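PDB 6JT6: extracellular PQQ-dependent sugar dehydrogenase from Coprinopsis cinerea, which probably oxidises sugars with a pyrroloquinoline quinone cofactor, its heme-binding cytochrome b domain being likely to serve in electron transfer. Local coordinates for residues S10-T15 against T190-L195; N68-G73 against A91-Y96; S147-L152 against G160-S165. One frame throughout, in Å; residues are numbered along the deposited sequence.

Contact 1: residues S10-T15 against T190-L195; sequences SITGVT and TNAPPL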
loop_
_atom_site.group_PDB
_atom_site.type_symbol
_atom_site.label_atom_id
_atom_site.label_comp_id
_atom_site.label_asym_id
_atom_site.label_seq_id
_atom_site.Cartn_x
_atom_site.Cartn_y
_atom_site.Cartn_z
ATOM N N SER A 10 -16.517 -0.410 -3.039
ATOM C CA SER A 10 -17.868 -0.288 -2.509
ATOM C C SER A 10 -17.903 0.292 -1.082
ATOM O O SER A 10 -18.882 0.943 -0.703
ATOM C CB SER A 10 -18.566 -1.666 -2.577
ATOM O OG SER A 10 -19.723 -1.684 -1.769
ATOM N N ILE A 11 -16.834 0.101 -0.294
ATOM C CA ILE A 11 -16.832 0.642 1.077
ATOM C C ILE A 11 -16.832 2.181 1.128
ATOM O O ILE A 11 -17.503 2.787 1.977
ATOM C CB ILE A 11 -15.727 -0.011 1.946
ATOM C CG1 ILE A 11 -16.023 -1.533 2.056
ATOM C CG2 ILE A 11 -15.616 0.688 3.311
ATOM C CD1 ILE A 11 -14.932 -2.417 2.657
ATOM N N THR A 12 -16.142 2.818 0.181
ATOM C CA THR A 12 -15.913 4.271 0.251
ATOM C C THR A 12 -16.463 5.053 -0.934
ATOM O O THR A 12 -16.528 6.278 -0.871
ATOM C CB THR A 12 -14.397 4.583 0.330
ATOM O OG1 THR A 12 -13.746 4.106 -0.863
ATOM C CG2 THR A 12 -13.772 3.903 1.547
ATOM N N GLY A 13 -16.834 4.359 -2.008
ATOM C CA GLY A 13 -17.253 5.036 -3.253
ATOM C C GLY A 13 -16.106 5.554 -4.104
ATOM O O GLY A 13 -16.332 6.163 -5.163
ATOM N N VAL A 14 -14.855 5.287 -3.703
ATOM C CA VAL A 14 -13.746 5.720 -4.554
ATOM C C VAL A 14 -13.322 4.580 -5.498
ATOM O O VAL A 14 -13.682 3.438 -5.281
ATOM C CB VAL A 14 -12.537 6.329 -3.759
ATOM C CG1 VAL A 14 -12.973 7.206 -2.566
ATOM C CG2 VAL A 14 -11.563 5.268 -3.338
ATOM N N THR A 15 -12.555 4.888 -6.539
ATOM C CA THR A 15 -12.085 3.875 -7.448
ATOM C C THR A 15 -10.568 3.787 -7.326
ATOM O O THR A 15 -9.888 4.824 -7.198
ATOM C CB THR A 15 -12.485 4.158 -8.925
ATOM O OG1 THR A 15 -11.836 5.372 -9.347
ATOM C CG2 THR A 15 -13.976 4.281 -9.053
ATOM N N THR A 190 -10.094 10.076 3.895
ATOM C CA THR A 190 -9.649 10.556 5.192
ATOM C C THR A 190 -10.863 10.617 6.140
ATOM O O THR A 190 -10.754 10.273 7.326
ATOM C CB THR A 190 -8.975 11.946 5.086
ATOM O OG1 THR A 190 -7.908 11.859 4.143
ATOM C CG2 THR A 190 -8.411 12.426 6.448
ATOM N N ASN A 191 -12.003 11.027 5.588
ATOM C CA ASN A 191 -13.222 11.243 6.371
ATOM C C ASN A 191 -14.098 9.990 6.567
ATOM O O ASN A 191 -15.118 10.047 7.278
ATOM C CB ASN A 191 -14.025 12.419 5.802
ATOM C CG ASN A 191 -13.504 13.758 6.302
ATOM O OD1 ASN A 191 -13.037 14.594 5.527
ATOM N ND2 ASN A 191 -13.528 13.944 7.614
ATOM N N ALA A 192 -13.727 8.877 5.941
ATOM C CA ALA A 192 -14.490 7.653 6.120
ATOM C C ALA A 192 -14.218 7.164 7.550
ATOM O O ALA A 192 -13.086 7.226 7.995
ATOM C CB ALA A 192 -14.090 6.617 5.095
ATOM N N PRO A 193 -15.248 6.698 8.281
ATOM C CA PRO A 193 -14.951 6.168 9.616
ATOM C C PRO A 193 -14.140 4.839 9.580
ATOM O O PRO A 193 -14.072 4.163 8.518
ATOM C CB PRO A 193 -16.343 5.931 10.202
ATOM C CG PRO A 193 -17.182 5.665 9.007
ATOM C CD PRO A 193 -16.695 6.674 8.007
ATOM N N PRO A 194 -13.560 4.445 10.731
ATOM C CA PRO A 194 -12.849 3.173 10.751
ATOM C C PRO A 194 -13.743 1.975 10.425
ATOM O O PRO A 194 -14.981 2.038 10.592
ATOM C CB PRO A 194 -12.342 3.072 12.201
ATOM C CG PRO A 194 -13.199 3.986 12.982
ATOM C CD PRO A 194 -13.540 5.102 12.054
ATOM N N LEU A 195 -13.112 0.900 9.964
ATOM C CA LEU A 195 -13.824 -0.353 9.722
ATOM C C LEU A 195 -14.479 -0.933 10.979
ATOM O O LEU A 195 -13.903 -0.909 12.072
ATOM C CB LEU A 195 -12.879 -1.398 9.139
ATOM C CG LEU A 195 -12.879 -1.749 7.658
ATOM C CD1 LEU A 195 -12.332 -3.164 7.528
ATOM C CD2 LEU A 195 -14.254 -1.639 7.005
#
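Ile11 meets Leu195, and Thr12 meets Ala192, where the loop between strands 5-8 and 15-21 of this beta-sandwich cytochrome domain approaches the chain as it leaves helix 182-191. The contact is two methyl-to-methyl approaches at the protein surface: CD1 of Ile11 lies 4.5 Å from CD2 of Leu195, and CG2 of Thr12 is likewise 4.5 Å from CB of Ala192. No hydrogen bond crosses between 10-15 and 190-195, and these long separations with 98 Å² of buried surface describe light van der Waals packing. The CB of Ile11 is directed at the opposing segment, and both branches of its side chain, CD1 and CG2, face Leu195 CD2 at about the same distance. An isoleucine suits this place because its two apolar branches offer methyls to the leucine while the side chain also rests on Ile113 and Arg115. Ala192 follows the helix, and its single methyl faces the threonine, with the CA atoms of Thr12 and Ala192 6.9 Å apart. Both segments also rest on the same neighbours, since Ile11, Thr12 and Ala192 touch Ser106 of strand 100-109, while Ile11, Thr12 and Leu195 touch Arg115 of strand 113-121. The backbones of Pro193 and Leu195 are hydrogen-bonded to Ser106 and Ser107, which ties the C-terminal chain to the sheet edge. A threonine suits position 12 because its two branches do different work: CG2 is given to the alanine, while OG1 turns back into its own loop, where it also hydrogen-bonds Asp9. Gly13 passes through the turn at a positive phi (79°), which a residue without a side chain adopts easily. The turn is an ST turn, closed by Val14 N donating to Thr12 OG1 over 3.3 Å in a nearly straight bond of 163°.

Contact 2: residues N68-G73 against A91-Y96; sequences NPLLVG and APPSIY. With HEM (protoporphyrin IX containing Fe), chain C; NAG (2-acetamido-2-deoxy-beta-D-glucopyranose), chain B.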
loop_
_atom_site.group_PDB
_atom_site.type_symbol
_atom_site.label_atom_id
_atom_site.label_comp_id
_atom_site.label_asym_id
_atom_site.label_seq_id
_atom_site.Cartn_x
_atom_site.Cartn_y
_atom_site.Cartn_z
ATOM N N ASN A 68 14.207 -0.569 -2.842
ATOM C CA ASN A 68 13.014 0.232 -3.185
ATOM C C ASN A 68 12.223 0.374 -1.886
ATOM O O ASN A 68 12.272 -0.525 -1.054
ATOM C CB ASN A 68 12.146 -0.475 -4.266
ATOM C CG ASN A 68 12.856 -0.638 -5.606
ATOM O OD1 ASN A 68 13.125 0.331 -6.312
ATOM N ND2 ASN A 68 13.115 -1.862 -5.982
ATOM N N PRO A 69 11.480 1.487 -1.700
ATOM C CA PRO A 69 10.600 1.579 -0.540
ATOM C C PRO A 69 9.683 0.375 -0.439
ATOM O O PRO A 69 9.047 -0.022 -1.434
ATOM C CB PRO A 69 9.760 2.847 -0.828
ATOM C CG PRO A 69 10.693 3.681 -1.658
ATOM C CD PRO A 69 11.278 2.643 -2.594
ATOM N N LEU A 70 9.642 -0.176 0.769
ATOM C CA LEU A 70 8.742 -1.265 1.098
ATOM C C LEU A 70 7.744 -0.721 2.106
ATOM O O LEU A 70 8.136 -0.229 3.164
ATOM C CB LEU A 70 9.516 -2.459 1.676
ATOM C CG LEU A 70 10.749 -3.013 0.921
ATOM C CD1 LEU A 70 11.307 -4.198 1.700
ATOM C CD2 LEU A 70 10.482 -3.491 -0.518
ATOM N N LEU A 71 6.460 -0.787 1.784
ATOM C CA LEU A 71 5.452 -0.365 2.771
ATOM C C LEU A 71 4.766 -1.577 3.307
ATOM O O LEU A 71 4.417 -2.482 2.558
ATOM C CB LEU A 71 4.437 0.634 2.189
ATOM C CG LEU A 71 4.974 1.811 1.366
ATOM C CD1 LEU A 71 3.805 2.633 0.844
ATOM C CD2 LEU A 71 5.967 2.692 2.120
ATOM N N VAL A 72 4.576 -1.605 4.619
ATOM C CA VAL A 72 3.989 -2.751 5.263
ATOM C C VAL A 72 2.889 -2.300 6.219
ATOM O O VAL A 72 3.089 -1.394 7.050
ATOM C CB VAL A 72 5.056 -3.686 5.896
ATOM C CG1 VAL A 72 5.876 -2.970 6.944
ATOM C CG2 VAL A 72 4.425 -4.933 6.496
ATOM N N GLY A 73 1.716 -2.900 6.046
ATOM C CA GLY A 73 0.574 -2.610 6.894
ATOM C C GLY A 73 0.040 -3.836 7.588
ATOM O O GLY A 73 0.229 -4.976 7.127
ATOM N N ALA A 91 16.747 -10.001 3.063
ATOM C CA ALA A 91 16.982 -10.045 4.511
ATOM C C ALA A 91 15.934 -9.169 5.216
ATOM O O ALA A 91 15.321 -8.345 4.545
ATOM C CB ALA A 91 18.382 -9.525 4.797
ATOM N N PRO A 92 15.726 -9.333 6.559
ATOM C CA PRO A 92 14.776 -8.436 7.244
ATOM C C PRO A 92 15.018 -6.939 6.905
ATOM O O PRO A 92 16.132 -6.442 7.086
ATOM C CB PRO A 92 15.026 -8.729 8.746
ATOM C CG PRO A 92 15.524 -10.146 8.773
ATOM C CD PRO A 92 16.224 -10.400 7.464
ATOM N N PRO A 93 14.001 -6.244 6.347
ATOM C CA PRO A 93 14.166 -4.810 6.031
ATOM C C PRO A 93 14.371 -3.940 7.277
ATOM O O PRO A 93 13.886 -4.279 8.371
ATOM C CB PRO A 93 12.830 -4.448 5.355
ATOM C CG PRO A 93 12.375 -5.745 4.758
ATOM C CD PRO A 93 12.738 -6.767 5.797
ATOM N N SER A 94 15.071 -2.825 7.091
ATOM C CA SER A 94 15.216 -1.797 8.133
ATOM C C SER A 94 14.150 -0.736 7.977
ATOM O O SER A 94 13.614 -0.583 6.904
ATOM C CB SER A 94 16.559 -1.071 7.939
ATOM O OG SER A 94 17.626 -2.001 7.858
ATOM N N ILE A 95 13.960 0.086 9.004
ATOM C CA ILE A 95 13.076 1.246 8.939
ATOM C C ILE A 95 13.654 2.269 7.967
ATOM O O ILE A 95 14.864 2.527 7.950
ATOM C CB ILE A 95 12.844 1.899 10.337
ATOM C CG1 ILE A 95 12.223 0.907 11.348
ATOM C CG2 ILE A 95 12.007 3.172 10.231
ATOM C CD1 ILE A 95 10.990 0.145 10.882
ATOM N N TYR A 96 12.777 2.806 7.117
ATOM C CA TYR A 96 13.193 3.738 6.090
ATOM C C TYR A 96 12.482 5.047 6.381
ATOM O O TYR A 96 11.248 5.095 6.464
ATOM C CB TYR A 96 12.874 3.142 4.715
ATOM C CG TYR A 96 12.980 4.061 3.536
ATOM C CD1 TYR A 96 14.123 4.862 3.315
ATOM C CD2 TYR A 96 11.954 4.110 2.594
ATOM C CE1 TYR A 96 14.197 5.710 2.211
ATOM C CE2 TYR A 96 12.029 4.941 1.485
ATOM C CZ TYR A 96 13.137 5.738 1.299
ATOM O OH TYR A 96 13.176 6.562 0.187
HETATM C CHA HEM C . 10.984 -11.584 -2.348
HETATM C CHB HEM C . 13.189 -12.472 1.899
HETATM C CHC HEM C . 10.386 -9.183 4.082
HETATM C CHD HEM C . 8.831 -7.716 -0.340
HETATM C C1A HEM C . 11.787 -12.144 -1.371
HETATM C C2A HEM C . 12.628 -13.269 -1.571
HETATM C C3A HEM C . 13.235 -13.517 -0.362
HETATM C C4A HEM C . 12.780 -12.553 0.579
HETATM C CMA HEM C . 14.231 -14.627 -0.060
HETATM C CAA HEM C . 12.824 -14.045 -2.865
HETATM C CBA HEM C . 11.563 -14.789 -3.337
HETATM C CGA HEM C . 10.925 -15.680 -2.304
HETATM O O1A HEM C . 9.796 -15.421 -1.810
HETATM O O2A HEM C . 11.530 -16.709 -1.931
HETATM C C1B HEM C . 12.605 -11.669 2.873
HETATM C C2B HEM C . 12.934 -11.763 4.269
HETATM C C3B HEM C . 12.106 -10.859 4.904
HETATM C C4B HEM C . 11.292 -10.215 3.845
HETATM C CMB HEM C . 13.971 -12.718 4.894
HETATM C CAB HEM C . 11.985 -10.489 6.342
HETATM C CBB HEM C . 12.121 -11.355 7.341
HETATM C C1C HEM C . 9.768 -8.420 3.053
HETATM C C2C HEM C . 8.927 -7.304 3.265
HETATM C C3C HEM C . 8.479 -6.869 2.011
HETATM C C4C HEM C . 9.037 -7.761 1.020
HETATM C CMC HEM C . 8.650 -6.707 4.633
HETATM C CAC HEM C . 7.606 -5.690 1.748
HETATM C CBC HEM C . 6.611 -5.342 2.593
HETATM C C1D HEM C . 9.254 -8.733 -1.208
HETATM C C2D HEM C . 8.904 -8.730 -2.645
HETATM C C3D HEM C . 9.512 -9.780 -3.210
HETATM C C4D HEM C . 10.247 -10.426 -2.102
HETATM C CMD HEM C . 8.027 -7.755 -3.386
HETATM C CAD HEM C . 9.403 -10.234 -4.665
HETATM C CBD HEM C . 10.313 -9.505 -5.636
HETATM C CGD HEM C . 11.725 -9.977 -5.421
HETATM O O1D HEM C . 12.651 -9.202 -5.056
HETATM O O2D HEM C . 11.963 -11.183 -5.578
HETATM N NA HEM C . 11.869 -11.736 -0.037
HETATM N NB HEM C . 11.645 -10.757 2.674
HETATM N NC HEM C . 9.783 -8.701 1.706
HETATM N ND HEM C . 10.100 -9.761 -0.927
HETATM FE FE HEM C . 10.855 -10.237 0.794
HETATM C C1 NAG B . 12.121 12.424 1.250
HETATM C C2 NAG B . 12.771 13.217 2.380
HETATM C C3 NAG B . 14.296 13.256 2.212
HETATM C C4 NAG B . 14.912 11.873 1.952
HETATM C C5 NAG B . 14.195 11.145 0.801
HETATM C C6 NAG B . 14.606 9.677 0.784
HETATM C C7 NAG B . 11.360 15.120 3.111
HETATM C C8 NAG B . 11.013 16.531 2.713
HETATM N N2 NAG B . 12.249 14.558 2.294
HETATM O O3 NAG B . 14.858 13.791 3.406
HETATM O O4 NAG B . 16.323 12.023 1.672
HETATM O O5 NAG B . 12.763 11.185 0.944
HETATM O O6 NAG B . 14.179 8.994 -0.410
HETATM O O7 NAG B . 10.874 14.561 4.091
#
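One wall of the heme pocket is built where Leu70 of strand 70-76 meets Pro93, and the same contact continues away from the heme as Pro69 against Tyr96. Leu70 and Pro93 cross at about a right angle, with CD1 of the leucine 3.6 Å from CG of the proline. Both then lean on the porphyrin: Leu70 CB comes within 3.8 Å of the vinyl carbon CAC of the heme, and Pro93 CD lies 3.8 Å from its meso carbon CHC. A leucine and a rigid proline suit this place because they present only hydrocarbon to the macrocycle. Farther from the heme, Pro69 and Tyr96 lie side by side, CG of the proline approaching CE2 obliquely at 3.6 Å. With CG anti to the backbone N (chi1 168°), the tyrosine ring extends past the proline and delivers its OH to the attached glycan, where NAG O6 is hydrogen-bonded to Tyr96 OH at 2.7 Å. An alanine at Tyr96 would remove the ring, and is likely to open a gap beside Pro69 CG and leave the sugar hydroxyl without its phenol partner. The contact thus grades from wholly apolar packing beside the cofactor to a phenol whose ring packs on proline while its OH hydrogen-bonds the attached sugar.

Contact 3: residues S147-L152 against G160-S165; sequences STTKPL and GLYRHS. With HEM (protoporphyrin IX containing Fe), chain C.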
loop_
_atom_site.group_PDB
_atom_site.type_symbol
_atom_site.label_atom_id
_atom_site.label_comp_id
_atom_site.label_asym_id
_atom_site.label_seq_id
_atom_site.Cartn_x
_atom_site.Cartn_y
_atom_site.Cartn_z
ATOM N N SER A 147 0.387 -14.775 5.474
ATOM C CA SER A 147 -0.979 -15.307 5.593
ATOM C C SER A 147 -1.492 -15.502 7.012
ATOM O O SER A 147 -2.701 -15.677 7.210
ATOM C CB SER A 147 -1.081 -16.632 4.802
ATOM O OG SER A 147 -0.355 -17.661 5.464
ATOM N N THR A 148 -0.613 -15.517 8.013
ATOM C CA THR A 148 -1.070 -15.882 9.389
ATOM C C THR A 148 -0.549 -15.016 10.517
ATOM O O THR A 148 -1.251 -14.825 11.493
ATOM C CB THR A 148 -0.727 -17.340 9.796
ATOM O OG1 THR A 148 0.711 -17.476 9.927
ATOM C CG2 THR A 148 -1.307 -18.365 8.748
ATOM N N THR A 149 0.695 -14.547 10.412
ATOM C CA THR A 149 1.383 -14.124 11.614
ATOM C C THR A 149 1.708 -12.633 11.580
ATOM O O THR A 149 2.410 -12.159 10.661
ATOM C CB THR A 149 2.647 -14.980 11.864
ATOM O OG1 THR A 149 2.284 -16.383 11.973
ATOM C CG2 THR A 149 3.406 -14.522 13.154
ATOM N N LYS A 150 1.178 -11.913 12.579
ATOM C CA LYS A 150 1.420 -10.462 12.772
ATOM C C LYS A 150 2.894 -10.131 12.999
ATOM O O LYS A 150 3.682 -11.021 13.361
ATOM C CB LYS A 150 0.672 -9.922 13.987
ATOM C CG LYS A 150 -0.830 -10.137 14.031
ATOM C CD LYS A 150 -1.611 -9.297 13.047
ATOM C CE LYS A 150 -3.049 -9.804 13.026
ATOM N NZ LYS A 150 -4.019 -8.748 12.593
ATOM N N PRO A 151 3.273 -8.836 12.804
ATOM C CA PRO A 151 4.598 -8.449 13.265
ATOM C C PRO A 151 4.743 -8.781 14.767
ATOM O O PRO A 151 3.753 -8.864 15.500
ATOM C CB PRO A 151 4.627 -6.929 12.986
ATOM C CG PRO A 151 3.751 -6.791 11.773
ATOM C CD PRO A 151 2.601 -7.706 12.098
ATOM N N LEU A 152 5.979 -9.014 15.191
ATOM C CA LEU A 152 6.265 -9.637 16.505
ATOM C C LEU A 152 5.728 -8.818 17.647
ATOM O O LEU A 152 5.254 -9.379 18.632
ATOM C CB LEU A 152 7.784 -9.799 16.696
ATOM C CG LEU A 152 8.605 -10.873 15.955
ATOM C CD1 LEU A 152 8.469 -12.207 16.645
ATOM C CD2 LEU A 152 8.335 -11.011 14.449
ATOM N N GLY A 160 9.684 -5.754 14.288
ATOM C CA GLY A 160 10.196 -6.869 13.477
ATOM C C GLY A 160 9.061 -7.728 12.932
ATOM O O GLY A 160 7.935 -7.770 13.487
ATOM N N LEU A 161 9.343 -8.396 11.830
ATOM C CA LEU A 161 8.334 -9.253 11.206
ATOM C C LEU A 161 8.953 -10.510 10.587
ATOM O O LEU A 161 10.134 -10.538 10.246
ATOM C CB LEU A 161 7.500 -8.451 10.202
ATOM C CG LEU A 161 8.175 -7.567 9.167
ATOM C CD1 LEU A 161 8.944 -8.414 8.171
ATOM C CD2 LEU A 161 7.147 -6.704 8.441
ATOM N N TYR A 162 8.147 -11.542 10.446
ATOM C CA TYR A 162 8.572 -12.756 9.742
ATOM C C TYR A 162 8.438 -12.528 8.246
ATOM O O TYR A 162 7.541 -11.799 7.794
ATOM C CB TYR A 162 7.697 -13.941 10.167
ATOM C CG TYR A 162 7.924 -14.317 11.628
ATOM C CD1 TYR A 162 9.115 -14.959 12.027
ATOM C CD2 TYR A 162 6.976 -13.997 12.608
ATOM C CE1 TYR A 162 9.353 -15.282 13.358
ATOM C CE2 TYR A 162 7.195 -14.334 13.956
ATOM C CZ TYR A 162 8.388 -14.967 14.315
ATOM O OH TYR A 162 8.614 -15.293 15.642
ATOM N N ARG A 163 9.353 -13.146 7.502
ATOM C CA ARG A 163 9.292 -13.250 6.056
ATOM C C ARG A 163 7.889 -13.623 5.571
ATOM O O ARG A 163 7.247 -14.505 6.129
ATOM C CB ARG A 163 10.310 -14.312 5.599
ATOM C CG ARG A 163 10.622 -14.255 4.119
ATOM C CD ARG A 163 11.247 -15.556 3.631
ATOM N NE ARG A 163 10.217 -16.274 2.889
ATOM C CZ ARG A 163 10.085 -16.259 1.561
ATOM N NH1 ARG A 163 9.088 -16.929 0.991
ATOM N NH2 ARG A 163 10.951 -15.600 0.797
ATOM N N HIS A 164 7.439 -12.933 4.524
ATOM C CA HIS A 164 6.167 -13.196 3.835
ATOM C C HIS A 164 6.028 -14.671 3.474
ATOM O O HIS A 164 7.010 -15.331 3.159
ATOM C CB HIS A 164 6.085 -12.366 2.545
ATOM C CG HIS A 164 7.412 -12.155 1.881
ATOM N ND1 HIS A 164 7.999 -13.115 1.088
ATOM C CD2 HIS A 164 8.269 -11.104 1.896
ATOM C CE1 HIS A 164 9.165 -12.670 0.648
ATOM N NE2 HIS A 164 9.359 -11.440 1.111
ATOM N N SER A 165 4.816 -15.186 3.533
ATOM C CA SER A 165 4.534 -16.492 2.989
ATOM C C SER A 165 4.431 -16.430 1.460
ATOM O O SER A 165 4.665 -17.440 0.774
ATOM C CB SER A 165 3.237 -17.034 3.598
ATOM O OG SER A 165 2.178 -16.119 3.393
HETATM C CHA HEM C . 10.984 -11.584 -2.348
HETATM C CHB HEM C . 13.189 -12.472 1.899
HETATM C CHC HEM C . 10.386 -9.183 4.082
HETATM C CHD HEM C . 8.831 -7.716 -0.340
HETATM C C1A HEM C . 11.787 -12.144 -1.371
HETATM C C2A HEM C . 12.628 -13.269 -1.571
HETATM C C3A HEM C . 13.235 -13.517 -0.362
HETATM C C4A HEM C . 12.780 -12.553 0.579
HETATM C CMA HEM C . 14.231 -14.627 -0.060
HETATM C CAA HEM C . 12.824 -14.045 -2.865
HETATM C CBA HEM C . 11.563 -14.789 -3.337
HETATM C CGA HEM C . 10.925 -15.680 -2.304
HETATM O O1A HEM C . 9.796 -15.421 -1.810
HETATM O O2A HEM C . 11.530 -16.709 -1.931
HETATM C C1B HEM C . 12.605 -11.669 2.873
HETATM C C2B HEM C . 12.934 -11.763 4.269
HETATM C C3B HEM C . 12.106 -10.859 4.904
HETATM C C4B HEM C . 11.292 -10.215 3.845
HETATM C CMB HEM C . 13.971 -12.718 4.894
HETATM C CAB HEM C . 11.985 -10.489 6.342
HETATM C CBB HEM C . 12.121 -11.355 7.341
HETATM C C1C HEM C . 9.768 -8.420 3.053
HETATM C C2C HEM C . 8.927 -7.304 3.265
HETATM C C3C HEM C . 8.479 -6.869 2.011
HETATM C C4C HEM C . 9.037 -7.761 1.020
HETATM C CMC HEM C . 8.650 -6.707 4.633
HETATM C CAC HEM C . 7.606 -5.690 1.748
HETATM C CBC HEM C . 6.611 -5.342 2.593
HETATM C C1D HEM C . 9.254 -8.733 -1.208
HETATM C C2D HEM C . 8.904 -8.730 -2.645
HETATM C C3D HEM C . 9.512 -9.780 -3.210
HETATM C C4D HEM C . 10.247 -10.426 -2.102
HETATM C CMD HEM C . 8.027 -7.755 -3.386
HETATM C CAD HEM C . 9.403 -10.234 -4.665
HETATM C CBD HEM C . 10.313 -9.505 -5.636
HETATM C CGD HEM C . 11.725 -9.977 -5.421
HETATM O O1D HEM C . 12.651 -9.202 -5.056
HETATM O O2D HEM C . 11.963 -11.183 -5.578
HETATM N NA HEM C . 11.869 -11.736 -0.037
HETATM N NB HEM C . 11.645 -10.757 2.674
HETATM N NC HEM C . 9.783 -8.701 1.706
HETATM N ND HEM C . 10.100 -9.761 -0.927
HETATM FE FE HEM C . 10.855 -10.237 0.794
HETATM O O HOH W 1 5.239 -11.545 10.950
#
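Leu152 and Tyr162 cross at about a right angle in the long loop between strands 138-146 and 166-173 of the cytochrome beta-sandwich, the loop that brings the heme ligand His164. The CD2 methyl of Leu152 sits over one face of the tyrosine ring, 3.9 Å from its centroid and 26° off the normal, a CH-pi contact displaced toward the CE2 rim. CD1 stands above the same face at the hydroxyl end, 3.2 Å from Tyr162 OH. Thr149 CG2, anti to the backbone N, comes obliquely to 3.6 Å from Tyr162 CD2, which leaves OG1 to pair with Thr148 OG1. The two segments run nearly antiparallel, held by a direct backbone bond, Leu152 N to Gly160 O at 2.9 Å, and by a water that accepts from Tyr162 N and donates to Thr149 O. At the far end Ser147 N donates to Ser165 OG over 3.1 Å; a serine hydroxyl can receive this N-H while also hydrogen-bonding Phe145 O. Arg163 suits its place beside a heme propionate, probably ionised, NH2 hydrogen-bonding O1A at 2.9 Å. His164 supplies one axial ligand opposite the sulfur of Met65, with NE2 bound to the heme iron at 1.9 Å.

How the contacts relate
Contact 1 is remote from the heme: its centre lies about 26 Å from that of contact 2 and 27 Å from that of contact 3, and it joins segments near the two ends of the chain at the surface, enclosing both other contacts in sequence. Contacts 2 and 3 follow one another along the chain but share the cofactor and touch directly, Val72 CG2 lying 3.8 Å from Leu161 CD2. Contact 2 is partly buried and apolar between its segments. Contact 3 lies at the surface yet adds a backbone hydrogen bond, a backbone-to-serine bond, a bridging water, a propionate partner and an iron ligand. Contact 1, by comparison, has only sparse methyl packing.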